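Local coordinates for uncharacterized protein (Xanthomonas axonopodis pv. citri, PDB 3OV5) that forms the globular N0-type domain of VirB7, a type IV secretion system component that probably works at the bacterial outer membrane, at residues 32-35 / 36-40; 42-45 / 46-49. One frame throughout, in Å; residues are numbered along the deposited sequence. Where two conformers were deposited one is given.

Contact 1 (32-35 / 36-40); sequences YNLP and SDYTL
Tyr32 reaches along the loop to the backbone of Ser36, where its hydroxyl OH donates a hydrogen bond of 2.7 Å to Ser36 O. The donor lies in the carbonyl plane on a lone pair, with a C=O...donor angle of 130°, and the acceptor in turn sits at the ring edge, 3.3 Å from Tyr32 CE2. Placing CG anti to the backbone N (chi1 -171°) extends the ring so that OH comes beside Ser36 O. The same Tyr32 OH also lies 3.4 Å from Asp37 CA and 3.7 Å from Tyr38 CD2. Two further polar links run between neighbours: Ser36 OG donates to Asp37 O, again in the carbonyl plane, and Tyr38 N bonds to Asp37 OD2 from above the carboxylate plane. In this N0-type fold residues 33-40 belong to the loop that follows strand 29-32, and Asp37 ties it to the start of helix 15-24, with Thr14 OG1 bonding to OD1 and Lys16 N to OD2. Nonpolar contact is slighter. Leu34 and Tyr38 cross at about a right angle, Leu34 CD1 meeting the edge of the tyrosine ring at Tyr38 CE2 (4.2 Å). Leu34 also touches Val79 and Pro81 of strand 76-81.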
loop_
_atom_site.group_PDB
_atom_site.type_symbol
_atom_site.label_atom_id
_atom_site.label_comp_id
_atom_site.label_asym_id
_atom_site.label_seq_id
_atom_site.Cartn_x
_atom_site.Cartn_y
_atom_site.Cartn_z
ATOM N N TYR A 32 8.908 -0.267 -4.380
ATOM C CA TYR A 32 8.372 1.075 -4.319
ATOM C C TYR A 32 8.957 1.880 -5.474
ATOM O O TYR A 32 10.075 2.367 -5.410
ATOM C CB TYR A 32 8.681 1.715 -2.957
ATOM C CG TYR A 32 7.956 3.019 -2.767
ATOM C CD1 TYR A 32 6.627 3.037 -2.319
ATOM C CD2 TYR A 32 8.560 4.228 -3.070
ATOM C CE1 TYR A 32 5.912 4.239 -2.199
ATOM C CE2 TYR A 32 7.864 5.439 -2.938
ATOM C CZ TYR A 32 6.534 5.434 -2.522
ATOM O OH TYR A 32 5.811 6.587 -2.419
ATOM N N ASN A 33 8.201 1.977 -6.567
ATOM C CA ASN A 33 8.718 2.497 -7.831
ATOM C C ASN A 33 8.254 3.928 -8.122
ATOM O O ASN A 33 7.910 4.268 -9.264
ATOM C CB ASN A 33 8.328 1.554 -8.972
ATOM C CG ASN A 33 8.981 0.202 -8.904
ATOM O OD1 ASN A 33 9.725 -0.115 -7.982
ATOM N ND2 ASN A 33 8.691 -0.613 -9.908
ATOM N N LEU A 34 8.265 4.762 -7.088
ATOM C CA LEU A 34 7.964 6.180 -7.193
ATOM C C LEU A 34 9.161 6.983 -6.739
ATOM O O LEU A 34 9.964 6.516 -5.916
ATOM C CB LEU A 34 6.757 6.548 -6.341
ATOM C CG LEU A 34 5.456 5.783 -6.639
ATOM C CD1 LEU A 34 4.386 6.194 -5.646
ATOM C CD2 LEU A 34 4.973 6.065 -8.062
ATOM N N PRO A 35 9.290 8.239 -7.218
ATOM C CA PRO A 35 10.487 9.009 -6.871
ATOM C C PRO A 35 10.510 9.501 -5.431
ATOM O O PRO A 35 11.592 9.771 -4.893
ATOM C CB PRO A 35 10.419 10.210 -7.806
ATOM C CG PRO A 35 8.969 10.311 -8.182
ATOM C CD PRO A 35 8.477 8.919 -8.240
ATOM N N SER A 36 9.333 9.643 -4.813
ATOM C CA SER A 36 9.194 10.163 -3.452
ATOM C C SER A 36 8.259 9.277 -2.668
ATOM O O SER A 36 7.319 8.709 -3.237
ATOM C CB SER A 36 8.594 11.570 -3.497
ATOM O OG SER A 36 8.550 12.190 -2.236
ATOM N N ASP A 37 8.458 9.252 -1.361
ATOM C CA ASP A 37 7.450 8.763 -0.440
ATOM C C ASP A 37 6.375 9.859 -0.303
ATOM O O ASP A 37 6.553 11.004 -0.735
ATOM C CB ASP A 37 8.150 8.425 0.887
ATOM C CG ASP A 37 7.359 7.513 1.794
ATOM O OD1 ASP A 37 7.941 7.189 2.873
ATOM O OD2 ASP A 37 6.219 7.114 1.466
ATOM N N TYR A 38 5.268 9.477 0.312
ATOM C CA TYR A 38 4.126 10.366 0.554
ATOM C C TYR A 38 3.603 10.108 1.930
ATOM O O TYR A 38 3.582 8.964 2.411
ATOM C CB TYR A 38 2.973 10.089 -0.435
ATOM C CG TYR A 38 3.343 10.519 -1.804
ATOM C CD1 TYR A 38 3.421 11.890 -2.122
ATOM C CD2 TYR A 38 3.677 9.604 -2.782
ATOM C CE1 TYR A 38 3.830 12.320 -3.338
ATOM C CE2 TYR A 38 4.058 10.055 -4.039
ATOM C CZ TYR A 38 4.140 11.406 -4.292
ATOM O OH TYR A 38 4.517 11.863 -5.512
ATOM N N THR A 39 3.119 11.151 2.590
ATOM C CA THR A 39 2.443 10.944 3.844
ATOM C C THR A 39 1.179 10.118 3.601
ATOM O O THR A 39 0.609 10.106 2.511
ATOM C CB THR A 39 2.155 12.255 4.541
ATOM O OG1 THR A 39 1.961 11.972 5.927
ATOM C CG2 THR A 39 0.947 12.889 4.020
ATOM N N LEU A 40 0.720 9.442 4.651
ATOM C CA LEU A 40 -0.586 8.826 4.632
ATOM C C LEU A 40 -1.647 9.911 4.697
ATOM O O LEU A 40 -1.608 10.773 5.596
ATOM C CB LEU A 40 -0.747 7.874 5.831
ATOM C CG LEU A 40 0.246 6.708 5.825
ATOM C CD1 LEU A 40 0.125 5.864 7.093
ATOM C CD2 LEU A 40 0.053 5.818 4.621
#

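Contact 2 (42-45 / 46-49); sequences GPVS and AIST
Val44 and Ile47 meet across a short 3-10 turn of the N0-type domain, and the evidence for that turn is a ladder of i-to-i+3 backbone bonds. Ser45 N donates to Gly42 O within 42-45, at 2.9 Å. Ala46 N follows with Pro43 O at 3.1 Å, and Ile47 N with Val44 O at 3.1 Å and an N-H...acceptor angle of 168°. At Ile47 the backbone leaves the 3-10 conformation and runs on into the weakly bonded strand 48-49, where Thr49 shares backbone hydrogen bonding with Tyr6.

The side chains divide according to burial. Val44 and Ile47 are buried: Val44 touches Leu59 of helix 52-63 and also Ala8, and Ile47 touches Glu58 of the same helix. In Ile47, CG1 points opposite the carbonyl carbon (chi1 -58°), and chi2 of 175° extends the chain to CD1. This conformation lays the longer branch past the Val44 carbonyl, with Ile47 CG1 3.5 Å from Val44 O and the branching carbon, Ile47 CB, equally close to that oxygen. From there the branch carries on until Ile47 CD1 lies 4.3 Å from Val44 CG1. Val44 itself directs its CB away from 46-49, which makes its meeting with Ile47 a light apolar touch between branch ends. The carbonyl oxygen of Val44 thus takes the Ile47 amide and is flanked by the side chain of the same residue.

Pro43, Ser45 and Ala46 belong to the exposed side. Ala46, with only a methyl group, packs against the same carbonyl that accepts its amide bond: Ala46 CB lies 3.4 Å from Pro43 O.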
loop_
_atom_site.group_PDB
_atom_site.type_symbol
_atom_site.label_atom_id
_atom_site.label_comp_id
_atom_site.label_asym_id
_atom_site.label_seq_id
_atom_site.Cartn_x
_atom_site.Cartn_y
_atom_site.Cartn_z
ATOM N N GLY A 42 -5.809 11.014 5.066
ATOM C CA GLY A 42 -6.946 10.569 5.855
ATOM C C GLY A 42 -7.667 9.322 5.381
ATOM O O GLY A 42 -7.959 8.473 6.202
ATOM N N PRO A 43 -7.997 9.200 4.077
ATOM C CA PRO A 43 -8.722 8.026 3.583
ATOM C C PRO A 43 -8.045 6.684 3.872
ATOM O O PRO A 43 -8.716 5.656 3.861
ATOM C CB PRO A 43 -8.856 8.298 2.062
ATOM C CG PRO A 43 -8.683 9.703 1.890
ATOM C CD PRO A 43 -7.912 10.256 3.052
ATOM N N VAL A 44 -6.733 6.681 4.095
ATOM C CA VAL A 44 -6.071 5.428 4.454
ATOM C C VAL A 44 -6.627 4.867 5.772
ATOM O O VAL A 44 -6.589 3.651 5.989
ATOM C CB VAL A 44 -4.531 5.613 4.538
ATOM C CG1 VAL A 44 -3.827 4.367 4.944
ATOM C CG2 VAL A 44 -3.961 6.102 3.245
ATOM N N SER A 45 -7.165 5.750 6.628
ATOM C CA SER A 45 -7.718 5.321 7.921
ATOM C C SER A 45 -8.949 4.426 7.755
ATOM O O SER A 45 -9.352 3.761 8.712
ATOM C CB SER A 45 -7.967 6.547 8.780
ATOM O OG SER A 45 -6.695 7.100 9.138
ATOM N N ALA A 46 -9.549 4.362 6.579
ATOM C CA ALA A 46 -10.686 3.482 6.329
ATOM C C ALA A 46 -10.277 2.021 6.168
ATOM O O ALA A 46 -11.134 1.139 6.236
ATOM C CB ALA A 46 -11.451 3.956 5.096
ATOM N N ILE A 47 -8.995 1.745 5.900
ATOM C CA ILE A 47 -8.607 0.392 5.527
ATOM C C ILE A 47 -8.446 -0.469 6.766
ATOM O O ILE A 47 -7.688 -0.126 7.685
ATOM C CB ILE A 47 -7.300 0.413 4.741
ATOM C CG1 ILE A 47 -7.459 1.300 3.494
ATOM C CG2 ILE A 47 -6.876 -1.015 4.399
ATOM C CD1 ILE A 47 -6.151 1.477 2.703
ATOM N N SER A 48 -9.145 -1.589 6.794
ATOM C CA SER A 48 -8.986 -2.551 7.872
ATOM C C SER A 48 -9.545 -3.862 7.383
ATOM O O SER A 48 -10.756 -4.079 7.425
ATOM C CB SER A 48 -9.749 -2.096 9.122
ATOM O OG SER A 48 -9.723 -3.105 10.120
ATOM N N THR A 49 -8.673 -4.735 6.900
ATOM C CA THR A 49 -9.123 -5.971 6.275
ATOM C C THR A 49 -8.087 -7.052 6.405
ATOM O O THR A 49 -6.882 -6.785 6.377
ATOM C CB THR A 49 -9.485 -5.739 4.784
ATOM O OG1 THR A 49 -9.751 -6.993 4.149
ATOM C CG2 THR A 49 -8.347 -5.068 4.055
#

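Overall arrangement
Contacts 1 and 2 follow one another along the link from strand 29-32 to strand 48-49, with their centres about 18 Å apart and no touch between them beyond the adjoining sequence. Contact 1 begins at the end of strand 29-32, an outer strand of the mixed three-stranded sheet, and contact 2 runs into strand 48-49, which pairs antiparallel with strand 6-7. The connection therefore passes from one small sheet to the other. Helix 52-63 is a shared neighbour, touched by Tyr38 and Leu40 in the first and by Val44, Ile47 and Thr49 in the second, whereas helix 15-24 meets contact 1. Together the two local turns shape this connection within the N0-type domain and set its side chains against helix 52-63.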